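Local coordinates for protein glycosyl hydrolase family 10 (Bacteroides intestinalis DSM 17393, PDB 4QPW) that binds xylan chains, here xylohexaose, as a carbohydrate-binding module within a larger enzyme that probably hydrolyses xylan, at residues T58-P63 and G118-T123; Y70-M75 and Y108-K113. One frame throughout, in Å; residues are numbered along the deposited sequence.

Contact 1: residues T58-P63 and G118-T123; sequences TADNLP and GGHVMT
Leu62, Val121 and Thr58 bury the most surface where residues 58-63, a segment leaving strand 54-57, run back along 118-123 with end-to-end directions 168° apart. Val121 carries the apolar part. Its two methyls divide the work: CG2 lies 3.8 Å from Ala59 CB and also meets Leu62 CD1, while CG1, set anti to the backbone N (chi1 -180°), reaches Thr58 OG1. That hydroxyl has a polar partner too, a hydrogen bond to Thr123 OG1 at 3.0 Å in which either oxygen may donate; the two threonine side chains cross at about a right angle.

Backbone bonds fix the alignment. Thr58 N donates to Val121 O, and Val121 N returns a bond of 3.0 Å to Ala59 O. Further along, Leu62 N donates to Gly119 O, and Leu62 CG packs 3.3 Å from that same oxygen, with CD1 carried on to the His120 backbone. At Gly118 the link is a CA-H...O contact to Leu62 O.

On the polar side, Asp60 OD1 sits 3.6 Å from His120 CB and accepts a bond from Asn61 N. A water lying in the plane of the imidazole, at its edge, bridges Asp60 OD1 to His120 ND1, while His120 NE2 is held by Arg94; both ring nitrogens therefore have partners.

The pairing prolongs the antiparallel association of strands 54-57 and 120-124 in the five-stranded sheet of this xylan-binding domain. Leu62 and Thr58 pack on strand 130-141 of the other sheet, whereas His120 stacks on His57 and Met122 touches a xylose unit of the bound oligosaccharide beside Trp18 and Trp91, with strand 82-89 bonded along the other edge of 120-124.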
ATOM      1  N   THR A  58      -4.387  -0.497  -1.054  1.00  8.42           N
ATOM      2  CA  THR A  58      -4.297  -0.182   0.388  1.00  8.72           C
ATOM      3  C   THR A  58      -5.116   1.013   0.773  1.00  7.89           C
ATOM      4  O   THR A  58      -5.287   1.296   2.001  1.00  9.27           O
ATOM      5  CB  THR A  58      -2.822  -0.020   0.793  1.00  8.67           C
ATOM      6  OG1 THR A  58      -2.215   0.987  -0.007  1.00  9.66           O
ATOM      7  CG2 THR A  58      -2.058  -1.285   0.711  1.00  9.59           C
ATOM      8  N   ALA A  59      -5.706   1.697  -0.191  1.00  8.63           N
ATOM      9  CA  ALA A  59      -6.631   2.825  -0.037  1.00  7.77           C
ATOM     10  C   ALA A  59      -7.348   2.958  -1.392  1.00  8.28           C
ATOM     11  O   ALA A  59      -6.845   2.480  -2.417  1.00  8.59           O
ATOM     12  CB  ALA A  59      -5.900   4.127   0.298  1.00  8.83           C
ATOM     13  N   ASP A  60      -8.492   3.626  -1.385  1.00  8.47           N
ATOM     14  CA  ASP A  60      -9.326   3.730  -2.606  1.00  8.71           C
ATOM     15  C   ASP A  60     -10.204   4.937  -2.465  1.00  8.81           C
ATOM     16  O   ASP A  60     -10.216   5.624  -1.420  1.00  9.45           O
ATOM     17  CB  ASP A  60     -10.186   2.413  -2.668  1.00 10.71           C
ATOM     18  CG  ASP A  60     -10.845   2.139  -3.978  1.00 11.60           C
ATOM     19  OD1 ASP A  60     -10.647   2.844  -4.923  1.00 11.58           O
ATOM     20  OD2 ASP A  60     -11.685   1.153  -3.911  1.00 12.33           O
ATOM     21  N   ASN A  61     -10.931   5.280  -3.534  1.00  9.10           N
ATOM     22  CA  ASN A  61     -11.896   6.382  -3.467  1.00 10.22           C
ATOM     23  C   ASN A  61     -11.186   7.689  -3.103  1.00  9.59           C
ATOM     24  O   ASN A  61     -11.725   8.508  -2.333  1.00  9.96           O
ATOM     25  CB  ASN A  61     -13.031   6.085  -2.437  1.00 12.06           C
ATOM     26  CG  ASN A  61     -13.513   4.628  -2.451  1.00 11.38           C
ATOM     27  OD1 ASN A  61     -13.092   3.840  -1.698  1.00 11.51           O
ATOM     28  ND2 ASN A  61     -14.362   4.329  -3.459  1.00 13.37           N
ATOM     29  N   LEU A  62     -10.015   7.922  -3.652  1.00  9.26           N
ATOM     30  CA  LEU A  62      -9.201   9.048  -3.186  1.00  9.65           C
ATOM     31  C   LEU A  62      -9.744  10.378  -3.613  1.00  9.60           C
ATOM     32  O   LEU A  62     -10.173  10.519  -4.802  1.00 11.60           O
ATOM     33  CB  LEU A  62      -7.768   8.858  -3.628  1.00  9.91           C
ATOM     34  CG  LEU A  62      -7.034   7.619  -3.148  1.00  9.35           C
ATOM     35  CD1 LEU A  62      -5.644   7.571  -3.768  1.00 10.89           C
ATOM     36  CD2 LEU A  62      -6.992   7.527  -1.632  1.00  9.59           C
ATOM     37  N   PRO A  63      -9.597  11.413  -2.824  1.00  9.56           N
ATOM     38  CA  PRO A  63     -10.164  12.762  -3.148  1.00 10.66           C
ATOM     39  C   PRO A  63      -9.093  13.584  -3.806  1.00 14.15           C
ATOM     40  O   PRO A  63      -8.614  14.647  -3.106  1.00 19.90           O
ATOM     41  CB  PRO A  63     -10.476  13.330  -1.793  1.00 10.21           C
ATOM     42  CG  PRO A  63      -9.328  12.780  -0.913  1.00 10.91           C
ATOM     43  CD  PRO A  63      -9.201  11.343  -1.408  1.00  9.75           C
ATOM     44  N   GLY A 118      -8.834  11.202  -8.727  1.00 10.95           N
ATOM     45  CA  GLY A 118      -9.287  10.061  -8.010  1.00 11.40           C
ATOM     46  C   GLY A 118      -8.393   8.860  -8.011  1.00 10.17           C
ATOM     47  O   GLY A 118      -7.184   8.996  -8.094  1.00 12.66           O
ATOM     48  N   GLY A 119      -8.954   7.704  -7.869  1.00 10.31           N
ATOM     49  CA  GLY A 119      -8.195   6.466  -7.904  1.00 10.18           C
ATOM     50  C   GLY A 119      -7.885   5.868  -6.534  1.00  8.88           C
ATOM     51  O   GLY A 119      -8.670   6.017  -5.581  1.00  9.80           O
ATOM     52  N   HIS A 120      -6.829   5.091  -6.523  1.00  8.44           N
ATOM     53  CA  HIS A 120      -6.510   4.224  -5.378  1.00  8.59           C
ATOM     54  C   HIS A 120      -5.021   4.163  -5.186  1.00  8.89           C
ATOM     55  O   HIS A 120      -4.228   4.726  -5.953  1.00  9.26           O
ATOM     56  CB  HIS A 120      -7.134   2.841  -5.637  1.00  8.67           C
ATOM     57  CG  HIS A 120      -6.806   2.329  -7.039  1.00  9.45           C
ATOM     58  ND1 HIS A 120      -7.725   2.336  -8.066  1.00 10.34           N
ATOM     59  CD2 HIS A 120      -5.683   1.801  -7.550  1.00 10.47           C
ATOM     60  CE1 HIS A 120      -7.137   1.814  -9.146  1.00 10.91           C
ATOM     61  NE2 HIS A 120      -5.925   1.461  -8.887  1.00 10.56           N
ATOM     62  N   VAL A 121      -4.589   3.510  -4.077  1.00  8.28           N
ATOM     63  CA  VAL A 121      -3.161   3.260  -3.848  1.00  8.36           C
ATOM     64  C   VAL A 121      -2.887   1.825  -4.232  1.00  9.04           C
ATOM     65  O   VAL A 121      -3.133   0.871  -3.436  1.00  9.41           O
ATOM     66  CB  VAL A 121      -2.711   3.583  -2.418  1.00  8.46           C
ATOM     67  CG1 VAL A 121      -1.229   3.312  -2.262  1.00  9.34           C
ATOM     68  CG2 VAL A 121      -3.033   5.020  -2.089  1.00  9.41           C
ATOM     69  N   MET A 122      -2.449   1.599  -5.457  1.00  8.98           N
ATOM     70  CA  MET A 122      -2.060   0.257  -5.919  1.00  9.32           C
ATOM     71  C   MET A 122      -0.751  -0.078  -5.257  1.00  9.82           C
ATOM     72  O   MET A 122       0.212   0.701  -5.314  1.00 11.86           O
ATOM     73  CB  MET A 122      -1.838   0.304  -7.437  1.00 10.40           C
ATOM     74  CG  MET A 122      -1.244  -0.968  -7.977  1.00 11.91           C
ATOM     75  SD  MET A 122      -2.145  -2.478  -7.651  1.00 13.67           S
ATOM     76  CE  MET A 122      -3.407  -2.313  -8.963  1.00 14.08           C
ATOM     77  N   THR A 123      -0.634  -1.271  -4.645  1.00  9.35           N
ATOM     78  CA  THR A 123       0.541  -1.658  -3.861  1.00  9.59           C
ATOM     79  C   THR A 123       0.931  -3.053  -4.334  1.00  9.46           C
ATOM     80  O   THR A 123       0.071  -3.931  -4.533  1.00 10.31           O
ATOM     81  CB  THR A 123       0.165  -1.657  -2.383  1.00  9.14           C
ATOM     82  OG1 THR A 123      -0.532  -0.391  -2.082  1.00 11.21           O
ATOM     83  CG2 THR A 123       1.348  -1.697  -1.515  1.00 10.76           C
TER
HETATM   84  O   HOH W   1     -10.516   2.838  -7.653  1.00 23.42           O

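Contact 2: residues Y70-M75 and Y108-K113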
ATOM      1  N   TYR A  70       0.261  16.602  -3.404  1.00 11.15           N
ATOM      2  CA  TYR A  70      -0.118  15.856  -2.180  1.00 10.21           C
ATOM      3  C   TYR A  70       1.034  15.113  -1.688  1.00  9.97           C
ATOM      4  O   TYR A  70       2.081  14.976  -2.331  1.00 11.24           O
ATOM      5  CB  TYR A  70      -1.266  14.827  -2.519  1.00 10.74           C
ATOM      6  CG  TYR A  70      -2.490  15.431  -3.133  1.00 10.29           C
ATOM      7  CD1 TYR A  70      -3.514  15.929  -2.385  1.00 10.85           C
ATOM      8  CD2 TYR A  70      -2.644  15.492  -4.560  1.00 10.39           C
ATOM      9  CE1 TYR A  70      -4.657  16.449  -2.930  1.00 11.19           C
ATOM     10  CE2 TYR A  70      -3.741  16.030  -5.100  1.00 10.74           C
ATOM     11  CZ  TYR A  70      -4.761  16.510  -4.310  1.00 11.12           C
ATOM     12  OH  TYR A  70      -5.893  17.019  -4.923  1.00 12.42           O
ATOM     13  N   LYS A  71       0.882  14.518  -0.470  1.00  9.81           N
ATOM     14  CA  LYS A  71       1.733  13.436  -0.017  1.00  9.99           C
ATOM     15  C   LYS A  71       0.930  12.174   0.197  1.00  9.21           C
ATOM     16  O   LYS A  71      -0.234  12.245   0.672  1.00 10.30           O
ATOM     17  CB  LYS A  71       2.382  13.730   1.357  1.00  9.86           C
ATOM     18  CG  LYS A  71       3.348  14.886   1.333  1.00 11.24           C
ATOM     19  CD  LYS A  71       3.889  15.163   2.735  1.00 11.47           C
ATOM     20  CE  LYS A  71       4.803  16.392   2.764  1.00 12.90           C
ATOM     21  NZ  LYS A  71       5.366  16.618   4.155  1.00 12.94           N
ATOM     22  N   LEU A  72       1.488  11.050  -0.144  1.00  8.67           N
ATOM     23  CA  LEU A  72       1.052   9.761   0.355  1.00  9.11           C
ATOM     24  C   LEU A  72       1.857   9.455   1.638  1.00  9.04           C
ATOM     25  O   LEU A  72       3.122   9.568   1.597  1.00  9.95           O
ATOM     26  CB  LEU A  72       1.354   8.676  -0.680  1.00  9.77           C
ATOM     27  CG  LEU A  72       1.232   7.244  -0.261  1.00  9.52           C
ATOM     28  CD1 LEU A  72      -0.199   6.839   0.051  1.00 10.38           C
ATOM     29  CD2 LEU A  72       1.849   6.301  -1.324  1.00  9.73           C
ATOM     30  N   LYS A  73       1.211   9.107   2.706  1.00  8.65           N
ATOM     31  CA  LYS A  73       1.861   8.659   3.950  1.00  8.24           C
ATOM     32  C   LYS A  73       1.448   7.270   4.226  1.00  8.87           C
ATOM     33  O   LYS A  73       0.221   6.944   4.191  1.00  9.51           O
ATOM     34  CB  LYS A  73       1.567   9.545   5.130  1.00  8.51           C
ATOM     35  CG  LYS A  73       1.975  10.980   4.940  1.00  9.15           C
ATOM     36  CD  LYS A  73       1.849  11.842   6.194  1.00  9.94           C
ATOM     37  CE  LYS A  73       2.376  13.263   5.949  1.00  9.45           C
ATOM     38  NZ  LYS A  73       2.356  14.082   7.166  1.00  9.58           N
ATOM     39  N   MET A  74       2.377   6.355   4.515  1.00  8.53           N
ATOM     40  CA  MET A  74       2.056   4.987   4.891  0.50  8.57           C
ATOM     41  C   MET A  74       2.927   4.533   6.004  1.00  8.69           C
ATOM     42  O   MET A  74       4.174   4.751   5.896  1.00 10.68           O
ATOM     43  CB  MET A  74       2.264   4.119   3.682  0.50  8.34           C
ATOM     44  CG  MET A  74       1.747   2.712   3.772  0.50  9.66           C
ATOM     45  SD  MET A  74       2.175   1.620   2.392  0.50 12.30           S
ATOM     46  CE  MET A  74       1.765   3.110   1.070  0.50  4.52           C
ATOM     47  N   MET A  75       2.385   3.934   7.012  1.00  8.10           N
ATOM     48  CA  MET A  75       3.203   3.318   8.080  1.00  9.06           C
ATOM     49  C   MET A  75       3.317   1.831   7.798  1.00  8.67           C
ATOM     50  O   MET A  75       2.288   1.128   7.674  1.00  9.07           O
ATOM     51  CB  MET A  75       2.650   3.628   9.433  1.00  9.59           C
ATOM     52  CG  MET A  75       3.372   2.844  10.526  1.00 11.16           C
ATOM     53  SD  MET A  75       3.295   3.498  12.209  1.00 11.23           S
ATOM     54  CE  MET A  75       2.508   2.203  13.091  1.00 28.23           C
ATOM     55  N   TYR A 108       6.445   6.418   6.078  1.00  9.95           N
ATOM     56  CA  TYR A 108       7.056   6.786   4.828  1.00 10.35           C
ATOM     57  C   TYR A 108       6.217   7.815   4.137  1.00  9.60           C
ATOM     58  O   TYR A 108       4.949   7.702   4.164  1.00 11.09           O
ATOM     59  CB  TYR A 108       7.237   5.515   3.950  1.00 11.47           C
ATOM     60  CG  TYR A 108       8.099   4.462   4.606  1.00 11.07           C
ATOM     61  CD1 TYR A 108       9.522   4.504   4.376  1.00 13.34           C
ATOM     62  CD2 TYR A 108       7.632   3.612   5.539  1.00 11.62           C
ATOM     63  CE1 TYR A 108      10.389   3.660   5.023  1.00 13.65           C
ATOM     64  CE2 TYR A 108       8.478   2.721   6.183  1.00 10.89           C
ATOM     65  CZ  TYR A 108       9.861   2.773   5.918  1.00 10.92           C
ATOM     66  OH  TYR A 108      10.719   1.906   6.607  1.00 12.21           O
ATOM     67  N   GLU A 109       6.806   8.805   3.505  1.00 10.29           N
ATOM     68  CA  GLU A 109       6.079   9.803   2.774  1.00 10.87           C
ATOM     69  C   GLU A 109       6.570   9.933   1.367  1.00 10.81           C
ATOM     70  O   GLU A 109       7.785   9.842   1.082  1.00 14.63           O
ATOM     71  CB  GLU A 109       5.807  11.132   3.582  1.00 14.76           C
ATOM     72  CG  GLU A 109       6.979  12.025   3.930  1.00 16.45           C
ATOM     73  CD  GLU A 109       6.567  13.299   4.682  1.00 14.08           C
ATOM     74  OE1 GLU A 109       6.950  14.310   4.039  1.00 16.24           O
ATOM     75  OE2 GLU A 109       5.944  13.277   5.801  1.00 13.10           O
ATOM     76  N   PHE A 110       5.666  10.175   0.440  1.00 11.35           N
ATOM     77  CA  PHE A 110       5.942  10.360  -1.044  1.00 11.37           C
ATOM     78  C   PHE A 110       5.195  11.549  -1.478  1.00 11.35           C
ATOM     79  O   PHE A 110       3.957  11.561  -1.502  1.00 10.43           O
ATOM     80  CB  PHE A 110       5.435   9.079  -1.724  1.00 12.69           C
ATOM     81  CG  PHE A 110       5.278   9.127  -3.261  1.00 14.17           C
ATOM     82  CD1 PHE A 110       6.395   9.065  -4.087  1.00 17.07           C
ATOM     83  CD2 PHE A 110       4.023   9.145  -3.849  1.00 14.92           C
ATOM     84  CE1 PHE A 110       6.237   9.111  -5.503  1.00 17.35           C
ATOM     85  CE2 PHE A 110       3.886   9.127  -5.237  1.00 15.69           C
ATOM     86  CZ  PHE A 110       4.979   9.088  -5.989  1.00 16.47           C
ATOM     87  N   SER A 111       5.903  12.607  -1.873  1.00 12.39           N
ATOM     88  CA  SER A 111       5.303  13.749  -2.451  1.00 12.31           C
ATOM     89  C   SER A 111       5.040  13.606  -3.944  1.00 12.10           C
ATOM     90  O   SER A 111       5.923  13.050  -4.644  1.00 14.83           O
ATOM     91  CB  SER A 111       6.226  14.988  -2.250  1.00 14.59           C
ATOM     92  OG  SER A 111       6.284  15.354  -0.871  1.00 18.28           O
ATOM     93  N   PHE A 112       3.913  14.006  -4.420  1.00 11.63           N
ATOM     94  CA  PHE A 112       3.603  13.833  -5.849  1.00 11.29           C
ATOM     95  C   PHE A 112       2.649  14.846  -6.264  1.00 11.54           C
ATOM     96  O   PHE A 112       1.802  15.356  -5.544  1.00 12.42           O
ATOM     97  CB  PHE A 112       3.079  12.426  -6.171  1.00 11.95           C
ATOM     98  CG  PHE A 112       1.727  12.087  -5.574  1.00 10.78           C
ATOM     99  CD1 PHE A 112       1.560  11.774  -4.166  1.00 10.44           C
ATOM    100  CD2 PHE A 112       0.577  12.153  -6.345  1.00 10.87           C
ATOM    101  CE1 PHE A 112       0.336  11.553  -3.677  1.00 10.62           C
ATOM    102  CE2 PHE A 112      -0.641  11.917  -5.802  1.00 11.77           C
ATOM    103  CZ  PHE A 112      -0.765  11.625  -4.441  1.00 10.67           C
ATOM    104  N   LYS A 113       2.657  15.112  -7.628  1.00 12.77           N
ATOM    105  CA  LYS A 113       1.601  15.797  -8.325  1.00 13.38           C
ATOM    106  C   LYS A 113       0.566  14.764  -8.840  1.00 12.10           C
ATOM    107  O   LYS A 113       1.013  13.826  -9.547  1.00 13.10           O
ATOM    108  CB  LYS A 113       2.189  16.657  -9.431  1.00 16.92           C
ATOM    109  CG  LYS A 113       1.190  17.542 -10.051  1.00 25.25           C
ATOM    110  CD  LYS A 113       1.930  18.588 -10.917  1.00 37.47           C
ATOM    111  CE  LYS A 113       1.733  18.332 -12.400  1.00 51.11           C
ATOM    112  NZ  LYS A 113       2.344  19.367 -13.298  1.00 66.15           N
TER
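A regular antiparallel strand pair within the larger sheet of the domain's two-sheet beta fold joins Tyr70-Met75 to Tyr108-Lys113; the axes of the two segments run 159° apart, nearly antiparallel, and approach to 4.5 Å. Tyr70 with Phe112, Leu72 with Phe110 and Met74 with Tyr108 are hydrogen-bonded pairs, each closed by two N-H...O bonds, such as Tyr108 N to Met74 O at 2.8 Å. Lys71 with Ser111 and Lys73 with Glu109 are the non-hydrogen-bonded pairs between them.

Phe112 turns its CG between the backbone N and the carbonyl carbon (chi1 67°), which leans the ring across the neighbouring strand. Its CZ touches Tyr70 CB at 3.8 Å, and Leu72 N lies in the ring plane at the edge, 3.7 Å from CE1. Phe110 presents a ring edge to Leu72 CB through CD2, at 4.2 Å, and its ring meets Phe86 edge-to-face.

On the opposite face, with Lys73 and Ser111, the extended Lys71 chain crosses Glu109 so that NZ meets OE1 on the syn side at 2.8 Å, 29° out of the carboxylate plane. Lys73 runs beside Glu109 and makes a long salt bridge from NZ to OE2 (3.9 Å). Asp2 supplies a second carboxylate to both lysines.

The chemistry is thus split by face: aromatic and aliphatic groups turn inward to strands 82-89 and 95-101, while two lysines shared between two acids probably balance charge on the outer surface.

From the N terminus, strand 54-57 runs into 58-63, which opens contact 1; a short connection then leads to 70-75, the first half of contact 2. Strands 82-89 and 95-101 follow before 108-113 closes that inner loop of 32 residues. Only then does the chain reach 118-123 and close the outer loop of 54, so contact 2 is nested within contact 1. Contact 2 belongs to the sheet holding 69-78, 106-113 and 130-141; contact 1 extends the pairing of 54-57 with 120-124, the middle strand of the five-stranded, xylan-binding sheet. Their centres lie about 12 Å apart, and they meet between the sheets where Val121 CG2 packs 4.0 Å from Leu72 CD1.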